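Beta-2-microglobulin (Ctenopharyngodon idella, PDB 6LBE) forms the light, immunoglobulin-like subunit that binds MHC class I molecules and so probably takes part in presenting peptide antigens in a bony fish. Local coordinates at residues 7-12 and 25-30; 36-41 and 65-70; 78-83 and 90-95. One frame throughout, in Å; residues are numbered along the deposited sequence.

How the interactions relate
The three contacts show how one immunoglobulin sandwich is held within its sheets and across them. Interactions 1 and 3 are antiparallel hairpins, one in each sheet, knit chiefly by backbone hydrogen bonds; each is partly buried, with one face inward. Interaction 2 is buried and joins the two sheets through side chains, with apolar contacts and one lysine bond in place of backbone pairing. Its 65-70 strand borders 25-30 in the first sheet, and its 36-41 strand borders 78-83 in the second, while the Cys26-Cys81 disulfide ties interaction 1 covalently to interaction 3. The outward side of interaction 1 meets another protein chain; interaction 3 touches no other chain of the assembly.

Interaction 1: residues 7-12 and 25-30; sequences KVQVYS and ICYVSG
Two donors reach the carbonyl oxygen of Lys7: Ser29 N, 3.1 Å from Lys7 O, and a water whose bond to that oxygen is weak. The same water lies 2.7 Å from Ser29 OG, so it joins the hydroxyl of one strand to the backbone of the other. Further along, Gln9 with Tyr27 and Tyr11 with Ile25 exchange reciprocal backbone bonds; the shortest runs from Ile25 N to Tyr11 O at 2.8 Å. At the non-hydrogen-bonded pairs the backbones still meet, through CA-H...O contacts such as that of Val28 CA with Lys7 O.

This is the antiparallel hairpin at one edge of the first sheet of an immunoglobulin C1-set sandwich, and its two faces differ in chemistry. Val8 and Val28 stand side by side on the inward face, their CG2 atoms 4.0 Å apart, and the other branch of Val8, CG1, rests against Cys26 SG, which is in disulfide linkage with Cys81. Val8, Val10 and Val28 all reach strand 79-85 of the second sheet.

On the outward face the Tyr11 ring lies against Ile25. With CG set between the backbone N and the carbonyl carbon (chi1 50°), the ring folds back over Ile25, whose CB stands 3.8 Å above the ring plane, displaced from the ring centre, in a CH-pi contact. Ile25 CG2 comes 3.5 Å from Tyr11 CZ, and Tyr27 CB meets the ring at its edge, 4.0 Å from Tyr11 CE1. Beyond the hairpin, Tyr11 OH is hydrogen-bonded to the backbone of another protein chain, probably the class I heavy chain, and Lys7 NZ forms a salt bridge with an acidic side chain there.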
ATOM      1  N   LYS B   7       7.219  11.397  -1.265  1.00 18.23           N
ATOM      2  CA  LYS B   7       6.171  11.843  -2.177  1.00 18.56           C
ATOM      3  C   LYS B   7       4.867  11.944  -1.397  1.00 16.07           C
ATOM      4  O   LYS B   7       4.541  11.048  -0.620  1.00 15.29           O
ATOM      5  CB  LYS B   7       6.041  10.852  -3.324  1.00 16.75           C
ATOM      6  CG  LYS B   7       4.917  11.099  -4.293  1.00 22.76           C
ATOM      7  CD  LYS B   7       5.243  10.379  -5.593  1.00 26.86           C
ATOM      8  CE  LYS B   7       4.026   9.784  -6.264  1.00 25.21           C
ATOM      9  NZ  LYS B   7       4.511   8.666  -7.133  1.00 29.62           N
ATOM     10  N   VAL B   8       4.137  13.044  -1.559  1.00 16.22           N
ATOM     11  CA  VAL B   8       2.967  13.304  -0.720  1.00 17.38           C
ATOM     12  C   VAL B   8       1.777  13.688  -1.593  1.00 16.83           C
ATOM     13  O   VAL B   8       1.899  14.541  -2.480  1.00 19.61           O
ATOM     14  CB  VAL B   8       3.258  14.390   0.336  1.00 17.47           C
ATOM     15  CG1 VAL B   8       1.994  14.865   0.983  1.00 15.55           C
ATOM     16  CG2 VAL B   8       4.170  13.827   1.393  1.00 15.99           C
ATOM     17  N   GLN B   9       0.632  13.047  -1.350  1.00 13.54           N
ATOM     18  CA  GLN B   9      -0.580  13.278  -2.128  1.00 12.93           C
ATOM     19  C   GLN B   9      -1.752  13.498  -1.187  1.00 15.13           C
ATOM     20  O   GLN B   9      -2.079  12.614  -0.391  1.00 14.65           O
ATOM     21  CB  GLN B   9      -0.859  12.106  -3.066  1.00 13.08           C
ATOM     22  CG  GLN B   9       0.059  12.087  -4.262  1.00 18.04           C
ATOM     23  CD  GLN B   9      -0.032  10.802  -5.056  1.00 18.93           C
ATOM     24  OE1 GLN B   9       0.677   9.828  -4.766  1.00 22.87           O
ATOM     25  NE2 GLN B   9      -0.876  10.793  -6.072  1.00 15.20           N
ATOM     26  N   VAL B  10      -2.370  14.676  -1.277  1.00 15.69           N
ATOM     27  CA  VAL B  10      -3.528  15.052  -0.472  1.00 13.76           C
ATOM     28  C   VAL B  10      -4.756  15.053  -1.371  1.00 15.18           C
ATOM     29  O   VAL B  10      -4.774  15.722  -2.411  1.00 12.67           O
ATOM     30  CB  VAL B  10      -3.345  16.438   0.173  1.00 15.51           C
ATOM     31  CG1 VAL B  10      -4.266  16.588   1.382  1.00 14.43           C
ATOM     32  CG2 VAL B  10      -1.889  16.694   0.530  1.00 13.46           C
ATOM     33  N   TYR B  11      -5.787  14.324  -0.961  1.00 15.58           N
ATOM     34  CA  TYR B  11      -7.023  14.247  -1.728  1.00 12.27           C
ATOM     35  C   TYR B  11      -8.169  13.910  -0.787  1.00 12.71           C
ATOM     36  O   TYR B  11      -7.963  13.556   0.380  1.00 12.82           O
ATOM     37  CB  TYR B  11      -6.933  13.203  -2.842  1.00 10.97           C
ATOM     38  CG  TYR B  11      -6.436  11.840  -2.405  1.00 10.48           C
ATOM     39  CD1 TYR B  11      -5.074  11.581  -2.291  1.00 11.71           C
ATOM     40  CD2 TYR B  11      -7.323  10.807  -2.115  1.00 10.85           C
ATOM     41  CE1 TYR B  11      -4.602  10.329  -1.907  1.00 11.58           C
ATOM     42  CE2 TYR B  11      -6.867   9.549  -1.719  1.00 11.28           C
ATOM     43  CZ  TYR B  11      -5.500   9.317  -1.624  1.00 12.57           C
ATOM     44  OH  TYR B  11      -5.028   8.080  -1.257  1.00  9.25           O
ATOM     45  N   SER B  12      -9.385  14.014  -1.321  1.00 12.33           N
ATOM     46  CA  SER B  12     -10.601  13.621  -0.631  1.00 11.38           C
ATOM     47  C   SER B  12     -11.129  12.313  -1.205  1.00 11.56           C
ATOM     48  O   SER B  12     -10.890  11.983  -2.369  1.00 13.80           O
ATOM     49  CB  SER B  12     -11.659  14.714  -0.744  1.00 14.62           C
ATOM     50  OG  SER B  12     -11.632  15.331  -2.019  1.00 20.64           O
ATOM     51  N   ILE B  25      -7.646  12.678   3.002  1.00 12.88           N
ATOM     52  CA  ILE B  25      -6.696  11.565   2.968  1.00 12.24           C
ATOM     53  C   ILE B  25      -5.315  12.063   2.545  1.00 11.82           C
ATOM     54  O   ILE B  25      -5.191  12.812   1.570  1.00 13.54           O
ATOM     55  CB  ILE B  25      -7.170  10.450   2.017  1.00 14.53           C
ATOM     56  CG1 ILE B  25      -8.509   9.860   2.481  1.00 12.88           C
ATOM     57  CG2 ILE B  25      -6.098   9.384   1.867  1.00 11.85           C
ATOM     58  CD1 ILE B  25      -9.244   9.125   1.399  1.00 11.02           C
ATOM     59  N   CYS B  26      -4.281  11.632   3.278  1.00 13.89           N
ATOM     60  CA  CYS B  26      -2.877  11.893   2.972  1.00 11.67           C
ATOM     61  C   CYS B  26      -2.170  10.560   2.737  1.00 15.28           C
ATOM     62  O   CYS B  26      -2.071   9.739   3.654  1.00 13.54           O
ATOM     63  CB  CYS B  26      -2.188  12.663   4.105  1.00  9.86           C
ATOM     64  SG  CYS B  26      -0.699  13.515   3.539  1.00 21.94           S
ATOM     65  N   TYR B  27      -1.685  10.346   1.517  1.00 12.00           N
ATOM     66  CA  TYR B  27      -0.958   9.135   1.163  1.00 14.38           C
ATOM     67  C   TYR B  27       0.499   9.511   0.926  1.00 14.21           C
ATOM     68  O   TYR B  27       0.785  10.387   0.109  1.00 12.41           O
ATOM     69  CB  TYR B  27      -1.577   8.476  -0.073  1.00 13.69           C
ATOM     70  CG  TYR B  27      -0.884   7.222  -0.569  1.00 14.31           C
ATOM     71  CD1 TYR B  27      -0.976   6.019   0.140  1.00 15.08           C
ATOM     72  CD2 TYR B  27      -0.150   7.229  -1.759  1.00 13.34           C
ATOM     73  CE1 TYR B  27      -0.342   4.851  -0.312  1.00 15.52           C
ATOM     74  CE2 TYR B  27       0.481   6.056  -2.226  1.00 17.27           C
ATOM     75  CZ  TYR B  27       0.380   4.874  -1.496  1.00 19.48           C
ATOM     76  OH  TYR B  27       1.011   3.725  -1.947  1.00 21.71           O
ATOM     77  N   VAL B  28       1.411   8.860   1.649  1.00 14.08           N
ATOM     78  CA  VAL B  28       2.819   9.245   1.699  1.00 12.98           C
ATOM     79  C   VAL B  28       3.640   8.023   1.342  1.00 11.97           C
ATOM     80  O   VAL B  28       3.445   6.953   1.921  1.00 16.67           O
ATOM     81  CB  VAL B  28       3.226   9.776   3.093  1.00 12.77           C
ATOM     82  CG1 VAL B  28       4.701  10.151   3.124  1.00 13.11           C
ATOM     83  CG2 VAL B  28       2.377  10.960   3.491  1.00  9.18           C
ATOM     84  N   SER B  29       4.565   8.169   0.407  1.00 13.76           N
ATOM     85  CA  SER B  29       5.207   6.972  -0.110  1.00 16.72           C
ATOM     86  C   SER B  29       6.583   7.310  -0.641  1.00 17.07           C
ATOM     87  O   SER B  29       6.897   8.472  -0.917  1.00 16.94           O
ATOM     88  CB  SER B  29       4.378   6.326  -1.216  1.00 14.46           C
ATOM     89  OG  SER B  29       4.265   7.250  -2.275  1.00 20.51           O
ATOM     90  N   GLY B  30       7.398   6.260  -0.778  1.00 24.93           N
ATOM     91  CA  GLY B  30       8.736   6.366  -1.333  1.00 21.97           C
ATOM     92  C   GLY B  30       9.736   7.076  -0.456  1.00 19.74           C
ATOM     93  O   GLY B  30      10.723   7.600  -0.967  1.00 22.68           O
TER
HETATM   94  O   HOH W   1       2.507   9.265  -2.481  1.00 17.78           O

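Interaction 2: residues 36-41 and 65-70; sequences ITIQLL and LTKYVD
The flat group met in this contact is the peptide carbonyl of Ile38, which Lys67 reaches from the facing strand at a tilt to its plane rather than within it. Lys67 NZ donates to Ile38 O at 2.6 Å, tilted 24° out of the carbonyl plane. The lysine starts with CG anti to the backbone N and then bends at chi3 (-61°), which brings the ammonium to Ile38 O. A water accepts from Leu40 N and, at longer range, from Lys67 NZ, so a weak water bridge joins the ammonium to Leu40 N.

The strands belong to opposite sheets of the immunoglobulin sandwich; they run roughly parallel, 22° apart, with their axes 7.6 Å from each other at closest approach, and no backbone bond joins them. What fills the interval is mostly hydrocarbon. Leu40 runs by Val69 in the opposite sense, its CD1 meeting Val69 CG1 at 3.6 Å, while the Lys67 methylenes lie alongside Leu40, likewise reversed in direction, CG being 4.0 Å from Leu40 CD1. At the other end Ile36 CG2 packs on Leu65 CD1, also at 3.6 Å, and Ile38 CD1 crosses Leu65 at an angle to touch its CB. The same residues also touch strand 22-29, Ile38 on Val28 and Leu40 on Cys26.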
ATOM      1  N   ILE B  36       9.117   9.016  10.070  1.00 18.27           N
ATOM      2  CA  ILE B  36       8.231   9.972   9.412  1.00 17.89           C
ATOM      3  C   ILE B  36       7.038  10.270  10.317  1.00 16.30           C
ATOM      4  O   ILE B  36       6.593   9.425  11.096  1.00 14.23           O
ATOM      5  CB  ILE B  36       7.749   9.541   8.008  1.00 16.09           C
ATOM      6  CG1 ILE B  36       7.381  10.771   7.177  1.00 15.20           C
ATOM      7  CG2 ILE B  36       6.550   8.621   8.117  1.00 13.01           C
ATOM      8  CD1 ILE B  36       7.611  10.593   5.704  1.00 16.91           C
ATOM      9  N   THR B  37       6.503  11.486  10.185  1.00 15.72           N
ATOM     10  CA  THR B  37       5.339  11.952  10.931  1.00 15.03           C
ATOM     11  C   THR B  37       4.388  12.649   9.974  1.00 15.46           C
ATOM     12  O   THR B  37       4.827  13.379   9.076  1.00 14.77           O
ATOM     13  CB  THR B  37       5.738  12.920  12.068  1.00 15.03           C
ATOM     14  OG1 THR B  37       6.187  12.163  13.200  1.00 19.30           O
ATOM     15  CG2 THR B  37       4.560  13.800  12.488  1.00 14.36           C
ATOM     16  N   ILE B  38       3.088  12.417  10.161  1.00 12.19           N
ATOM     17  CA  ILE B  38       2.068  12.961   9.273  1.00 11.89           C
ATOM     18  C   ILE B  38       0.946  13.573  10.095  1.00 11.20           C
ATOM     19  O   ILE B  38       0.399  12.920  10.986  1.00 11.23           O
ATOM     20  CB  ILE B  38       1.500  11.875   8.344  1.00 15.98           C
ATOM     21  CG1 ILE B  38       2.634  11.146   7.602  1.00 14.90           C
ATOM     22  CG2 ILE B  38       0.469  12.472   7.393  1.00 12.15           C
ATOM     23  CD1 ILE B  38       2.191   9.810   6.970  1.00 15.36           C
ATOM     24  N   GLN B  39       0.561  14.796   9.764  1.00 13.49           N
ATOM     25  CA  GLN B  39      -0.615  15.412  10.366  1.00 15.02           C
ATOM     26  C   GLN B  39      -1.514  16.040   9.300  1.00 15.14           C
ATOM     27  O   GLN B  39      -1.046  16.553   8.281  1.00 12.34           O
ATOM     28  CB  GLN B  39      -0.227  16.485  11.384  1.00 19.36           C
ATOM     29  CG  GLN B  39       0.444  15.982  12.639  1.00 25.48           C
ATOM     30  CD  GLN B  39       0.656  17.115  13.631  1.00 35.88           C
ATOM     31  OE1 GLN B  39       0.716  18.286  13.240  1.00 28.19           O
ATOM     32  NE2 GLN B  39       0.759  16.774  14.918  1.00 33.45           N
ATOM     33  N   LEU B  40      -2.815  16.016   9.565  1.00 16.96           N
ATOM     34  CA  LEU B  40      -3.806  16.739   8.784  1.00 15.18           C
ATOM     35  C   LEU B  40      -4.325  17.908   9.610  1.00 17.30           C
ATOM     36  O   LEU B  40      -4.647  17.740  10.797  1.00 13.47           O
ATOM     37  CB  LEU B  40      -4.959  15.811   8.374  1.00 15.07           C
ATOM     38  CG  LEU B  40      -4.565  14.716   7.372  1.00 15.60           C
ATOM     39  CD1 LEU B  40      -5.734  13.780   7.090  1.00 14.94           C
ATOM     40  CD2 LEU B  40      -4.010  15.302   6.072  1.00  9.39           C
ATOM     41  N   LEU B  41      -4.408  19.089   8.989  1.00 15.07           N
ATOM     42  CA  LEU B  41      -4.794  20.300   9.698  1.00 15.08           C
ATOM     43  C   LEU B  41      -5.869  21.062   8.936  1.00 14.29           C
ATOM     44  O   LEU B  41      -5.990  20.950   7.713  1.00 12.29           O
ATOM     45  CB  LEU B  41      -3.593  21.206   9.935  1.00 15.43           C
ATOM     46  CG  LEU B  41      -2.375  20.534  10.576  1.00 18.87           C
ATOM     47  CD1 LEU B  41      -1.425  20.002   9.525  1.00 15.38           C
ATOM     48  CD2 LEU B  41      -1.644  21.503  11.517  1.00 21.33           C
ATOM     49  N   LEU B  65       2.337   5.038   3.613  1.00 15.59           N
ATOM     50  CA  LEU B  65       1.544   5.283   4.801  1.00 15.68           C
ATOM     51  C   LEU B  65       0.372   6.157   4.397  1.00 12.82           C
ATOM     52  O   LEU B  65       0.484   6.960   3.469  1.00 16.58           O
ATOM     53  CB  LEU B  65       2.376   5.960   5.899  1.00 14.06           C
ATOM     54  CG  LEU B  65       3.224   5.081   6.817  1.00 15.15           C
ATOM     55  CD1 LEU B  65       4.246   5.922   7.576  1.00 13.21           C
ATOM     56  CD2 LEU B  65       2.356   4.300   7.793  1.00 16.58           C
ATOM     57  N   THR B  66      -0.750   5.995   5.092  1.00  9.78           N
ATOM     58  CA  THR B  66      -1.935   6.807   4.854  1.00 11.57           C
ATOM     59  C   THR B  66      -2.407   7.413   6.165  1.00 12.53           C
ATOM     60  O   THR B  66      -2.319   6.775   7.218  1.00 19.84           O
ATOM     61  CB  THR B  66      -3.102   5.984   4.238  1.00 13.56           C
ATOM     62  OG1 THR B  66      -2.686   5.338   3.025  1.00 10.68           O
ATOM     63  CG2 THR B  66      -4.285   6.886   3.934  1.00 13.85           C
ATOM     64  N   LYS B  67      -2.901   8.638   6.107  1.00 12.26           N
ATOM     65  CA  LYS B  67      -3.661   9.206   7.212  1.00 14.79           C
ATOM     66  C   LYS B  67      -4.929   9.832   6.655  1.00 12.91           C
ATOM     67  O   LYS B  67      -4.908  10.453   5.591  1.00 10.96           O
ATOM     68  CB  LYS B  67      -2.865  10.256   8.010  1.00 11.46           C
ATOM     69  CG  LYS B  67      -3.713  10.988   9.054  1.00 15.14           C
ATOM     70  CD  LYS B  67      -2.893  11.755  10.072  1.00 11.67           C
ATOM     71  CE  LYS B  67      -1.994  10.851  10.840  1.00  9.27           C
ATOM     72  NZ  LYS B  67      -1.529  11.540  12.072  1.00 14.79           N
ATOM     73  N   TYR B  68      -6.031   9.651   7.371  1.00 12.89           N
ATOM     74  CA  TYR B  68      -7.311  10.189   6.945  1.00 12.35           C
ATOM     75  C   TYR B  68      -8.111  10.647   8.154  1.00 14.96           C
ATOM     76  O   TYR B  68      -7.854  10.237   9.294  1.00 15.27           O
ATOM     77  CB  TYR B  68      -8.131   9.166   6.162  1.00 13.42           C
ATOM     78  CG  TYR B  68      -8.365   7.878   6.904  1.00 13.48           C
ATOM     79  CD1 TYR B  68      -9.466   7.721   7.751  1.00 13.42           C
ATOM     80  CD2 TYR B  68      -7.487   6.816   6.762  1.00 12.33           C
ATOM     81  CE1 TYR B  68      -9.678   6.529   8.424  1.00 10.27           C
ATOM     82  CE2 TYR B  68      -7.691   5.639   7.428  1.00 13.67           C
ATOM     83  CZ  TYR B  68      -8.788   5.499   8.252  1.00 12.35           C
ATOM     84  OH  TYR B  68      -8.978   4.310   8.900  1.00 16.30           O
ATOM     85  N   VAL B  69      -9.111  11.484   7.876  1.00 12.18           N
ATOM     86  CA  VAL B  69      -9.934  12.081   8.914  1.00 13.85           C
ATOM     87  C   VAL B  69     -11.207  12.585   8.248  1.00 14.01           C
ATOM     88  O   VAL B  69     -11.197  12.976   7.080  1.00 12.58           O
ATOM     89  CB  VAL B  69      -9.157  13.211   9.636  1.00 11.45           C
ATOM     90  CG1 VAL B  69      -8.952  14.378   8.699  1.00 14.43           C
ATOM     91  CG2 VAL B  69      -9.880  13.657  10.853  1.00 11.32           C
ATOM     92  N   ASP B  70     -12.313  12.538   8.977  1.00 12.56           N
ATOM     93  CA  ASP B  70     -13.515  13.167   8.458  1.00 17.58           C
ATOM     94  C   ASP B  70     -13.313  14.680   8.349  1.00 18.41           C
ATOM     95  O   ASP B  70     -12.609  15.299   9.154  1.00 14.27           O
ATOM     96  CB  ASP B  70     -14.725  12.850   9.340  1.00 18.25           C
ATOM     97  CG  ASP B  70     -15.156  11.372   9.265  1.00 29.06           C
ATOM     98  OD1 ASP B  70     -14.606  10.608   8.435  1.00 23.31           O
ATOM     99  OD2 ASP B  70     -16.059  10.978  10.043  1.00 32.65           O
TER
HETATM  100  O   HOH W   2      -3.351  14.356  12.341  1.00 21.04           O

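Interaction 3: residues 78-83 and 90-95; sequences EYTCRV and TKSYTW
Cys81 and Tyr93 satisfy each other's backbone in both directions: Cys81 N donates to Tyr93 O at 2.8 Å, and Tyr93 N returns a bond to Cys81 O. Val83 and Lys91 repeat the exchange, the bond from Lys91 N to Val83 O measuring 2.7 Å. Toward the other end Trp95 N gives a single bond to Tyr79 O, and a water completes the link, accepting from Tyr79 N at 2.8 Å and donating to Trp95 O at 2.7 Å. Cys81 O also lies in the plane of the Tyr93 ring, at its edge, 3.6 Å from Tyr93 CD1. Within its own strand, Lys91 NZ curls round to donate to Tyr93 OH in a long bond of 3.3 Å, the chain bending at chi3 and chi4.

Between the bonded pairs side chains meet without hydrogen bonds, Arg82 CG resting 3.8 Å from Ser92 CB. Thr80 and Arg82 direct their backbone bonds the other way, to Leu41 and Gln39. Strand 79-85 therefore lies between 36-42 and the sheet-edge strand 91-94, while across the sandwich Cys81 is disulfide-bonded to Cys26, and Val83 and Tyr93 face Val8 of strand 7-12.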
ATOM      1  N   GLU B  78      -8.550  26.188   4.629  1.00 21.11           N
ATOM      2  CA  GLU B  78      -7.320  25.669   4.048  1.00 19.27           C
ATOM      3  C   GLU B  78      -7.004  24.361   4.759  1.00 20.82           C
ATOM      4  O   GLU B  78      -6.741  24.347   5.971  1.00 18.44           O
ATOM      5  CB  GLU B  78      -6.178  26.688   4.139  1.00 15.88           C
ATOM      6  CG  GLU B  78      -4.784  26.134   3.827  1.00 23.08           C
ATOM      7  CD  GLU B  78      -3.887  27.132   3.073  1.00 33.38           C
ATOM      8  OE1 GLU B  78      -2.968  27.722   3.671  1.00 36.59           O
ATOM      9  OE2 GLU B  78      -4.106  27.327   1.855  1.00 48.92           O
ATOM     10  N   TYR B  79      -7.077  23.261   4.008  1.00 18.28           N
ATOM     11  CA  TYR B  79      -6.768  21.937   4.523  1.00 14.73           C
ATOM     12  C   TYR B  79      -5.381  21.530   4.069  1.00 15.06           C
ATOM     13  O   TYR B  79      -4.963  21.814   2.940  1.00 16.30           O
ATOM     14  CB  TYR B  79      -7.807  20.904   4.085  1.00 13.49           C
ATOM     15  CG  TYR B  79      -9.103  21.132   4.813  1.00 15.09           C
ATOM     16  CD1 TYR B  79      -9.250  20.744   6.145  1.00 17.37           C
ATOM     17  CD2 TYR B  79     -10.155  21.791   4.199  1.00 14.65           C
ATOM     18  CE1 TYR B  79     -10.424  20.972   6.829  1.00 16.37           C
ATOM     19  CE2 TYR B  79     -11.330  22.032   4.874  1.00 17.47           C
ATOM     20  CZ  TYR B  79     -11.461  21.614   6.190  1.00 15.93           C
ATOM     21  OH  TYR B  79     -12.639  21.840   6.855  1.00 18.54           O
ATOM     22  N   THR B  80      -4.675  20.848   4.958  1.00 12.69           N
ATOM     23  CA  THR B  80      -3.234  20.744   4.839  1.00 13.97           C
ATOM     24  C   THR B  80      -2.796  19.395   5.377  1.00 14.96           C
ATOM     25  O   THR B  80      -3.338  18.900   6.367  1.00 17.16           O
ATOM     26  CB  THR B  80      -2.563  21.922   5.588  1.00 16.60           C
ATOM     27  OG1 THR B  80      -2.598  23.093   4.757  1.00 19.09           O
ATOM     28  CG2 THR B  80      -1.146  21.625   5.974  1.00 21.35           C
ATOM     29  N   CYS B  81      -1.856  18.788   4.680  1.00 13.83           N
ATOM     30  CA  CYS B  81      -1.113  17.660   5.186  1.00 12.09           C
ATOM     31  C   CYS B  81       0.307  18.139   5.430  1.00 16.76           C
ATOM     32  O   CYS B  81       0.920  18.726   4.533  1.00 16.31           O
ATOM     33  CB  CYS B  81      -1.142  16.502   4.194  1.00 12.55           C
ATOM     34  SG  CYS B  81      -0.302  15.065   4.830  1.00 17.85           S
ATOM     35  N   ARG B  82       0.811  17.924   6.645  1.00 17.51           N
ATOM     36  CA  ARG B  82       2.168  18.287   7.026  1.00 12.12           C
ATOM     37  C   ARG B  82       2.969  17.028   7.294  1.00 14.79           C
ATOM     38  O   ARG B  82       2.556  16.188   8.103  1.00 12.65           O
ATOM     39  CB  ARG B  82       2.178  19.160   8.273  1.00 18.94           C
ATOM     40  CG  ARG B  82       1.792  20.612   8.048  1.00 26.51           C
ATOM     41  CD  ARG B  82       1.938  21.391   9.339  1.00 26.29           C
ATOM     42  NE  ARG B  82       1.358  22.724   9.262  1.00 33.70           N
ATOM     43  CZ  ARG B  82       1.365  23.576  10.284  1.00 37.74           C
ATOM     44  NH1 ARG B  82       1.923  23.207  11.430  1.00 32.78           N
ATOM     45  NH2 ARG B  82       0.823  24.783  10.169  1.00 37.94           N
ATOM     46  N   VAL B  83       4.127  16.919   6.646  1.00 15.56           N
ATOM     47  CA  VAL B  83       4.962  15.724   6.688  1.00 12.74           C
ATOM     48  C   VAL B  83       6.353  16.091   7.201  1.00 15.10           C
ATOM     49  O   VAL B  83       6.965  17.062   6.739  1.00 13.53           O
ATOM     50  CB  VAL B  83       5.049  15.064   5.299  1.00 15.49           C
ATOM     51  CG1 VAL B  83       6.128  13.986   5.286  1.00 14.90           C
ATOM     52  CG2 VAL B  83       3.715  14.461   4.926  1.00 12.15           C
ATOM     53  N   THR B  90       9.775  20.251   8.492  1.00 28.05           N
ATOM     54  CA  THR B  90       8.393  19.837   8.303  1.00 21.80           C
ATOM     55  C   THR B  90       7.814  20.491   7.054  1.00 24.31           C
ATOM     56  O   THR B  90       7.875  21.715   6.888  1.00 24.42           O
ATOM     57  CB  THR B  90       7.578  20.193   9.535  1.00 18.63           C
ATOM     58  OG1 THR B  90       7.978  19.331  10.605  1.00 20.22           O
ATOM     59  CG2 THR B  90       6.097  20.009   9.268  1.00 25.30           C
ATOM     60  N   LYS B  91       7.268  19.674   6.161  1.00 18.31           N
ATOM     61  CA  LYS B  91       6.813  20.156   4.870  1.00 21.28           C
ATOM     62  C   LYS B  91       5.299  20.018   4.755  1.00 18.64           C
ATOM     63  O   LYS B  91       4.715  19.021   5.191  1.00 17.17           O
ATOM     64  CB  LYS B  91       7.556  19.429   3.754  1.00 21.84           C
ATOM     65  CG  LYS B  91       9.074  19.675   3.887  1.00 34.32           C
ATOM     66  CD  LYS B  91       9.916  18.981   2.817  1.00 41.81           C
ATOM     67  CE  LYS B  91       9.944  19.787   1.512  1.00 52.56           C
ATOM     68  NZ  LYS B  91       8.595  19.948   0.849  1.00 42.42           N
ATOM     69  N   SER B  92       4.668  21.056   4.210  1.00 18.07           N
ATOM     70  CA  SER B  92       3.222  21.212   4.215  1.00 17.43           C
ATOM     71  C   SER B  92       2.688  21.195   2.789  1.00 17.27           C
ATOM     72  O   SER B  92       3.257  21.824   1.900  1.00 15.11           O
ATOM     73  CB  SER B  92       2.826  22.511   4.907  1.00 17.99           C
ATOM     74  OG  SER B  92       1.519  22.917   4.541  1.00 23.14           O
ATOM     75  N   TYR B  93       1.577  20.487   2.593  1.00 18.09           N
ATOM     76  CA  TYR B  93       0.987  20.239   1.280  1.00 17.64           C
ATOM     77  C   TYR B  93      -0.498  20.534   1.377  1.00 15.75           C
ATOM     78  O   TYR B  93      -1.185  19.962   2.228  1.00 13.96           O
ATOM     79  CB  TYR B  93       1.215  18.788   0.831  1.00 17.42           C
ATOM     80  CG  TYR B  93       2.671  18.384   0.779  1.00 21.06           C
ATOM     81  CD1 TYR B  93       3.356  17.996   1.940  1.00 17.77           C
ATOM     82  CD2 TYR B  93       3.367  18.402  -0.421  1.00 17.26           C
ATOM     83  CE1 TYR B  93       4.691  17.637   1.897  1.00 16.33           C
ATOM     84  CE2 TYR B  93       4.697  18.027  -0.468  1.00 18.99           C
ATOM     85  CZ  TYR B  93       5.350  17.656   0.688  1.00 18.68           C
ATOM     86  OH  TYR B  93       6.674  17.301   0.620  1.00 28.03           O
ATOM     87  N   THR B  94      -0.992  21.409   0.502  1.00 14.01           N
ATOM     88  CA  THR B  94      -2.333  21.975   0.625  1.00 16.36           C
ATOM     89  C   THR B  94      -3.346  21.200  -0.216  1.00 17.33           C
ATOM     90  O   THR B  94      -3.153  20.998  -1.418  1.00 14.57           O
ATOM     91  CB  THR B  94      -2.321  23.446   0.214  1.00 18.85           C
ATOM     92  OG1 THR B  94      -1.332  24.137   0.990  1.00 24.06           O
ATOM     93  CG2 THR B  94      -3.674  24.078   0.464  1.00 22.70           C
ATOM     94  N   TRP B  95      -4.429  20.778   0.411  1.00 17.59           N
ATOM     95  CA  TRP B  95      -5.449  20.067  -0.338  1.00 14.73           C
ATOM     96  C   TRP B  95      -6.105  21.002  -1.349  1.00 23.30           C
ATOM     97  O   TRP B  95      -6.602  22.082  -0.993  1.00 19.35           O
ATOM     98  CB  TRP B  95      -6.486  19.483   0.602  1.00 14.88           C
ATOM     99  CG  TRP B  95      -7.632  18.829  -0.110  1.00 17.03           C
ATOM    100  CD1 TRP B  95      -7.617  17.629  -0.777  1.00 15.39           C
ATOM    101  CD2 TRP B  95      -8.965  19.336  -0.221  1.00 15.35           C
ATOM    102  NE1 TRP B  95      -8.861  17.366  -1.296  1.00 13.39           N
ATOM    103  CE2 TRP B  95      -9.708  18.396  -0.968  1.00 17.64           C
ATOM    104  CE3 TRP B  95      -9.604  20.492   0.239  1.00 14.79           C
ATOM    105  CZ2 TRP B  95     -11.063  18.580  -1.264  1.00 18.21           C
ATOM    106  CZ3 TRP B  95     -10.937  20.674  -0.055  1.00 16.89           C
ATOM    107  CH2 TRP B  95     -11.655  19.724  -0.805  1.00 18.92           C
TER
HETATM  108  O   HOH W   3      -7.427  23.459   1.228  1.00 16.23           O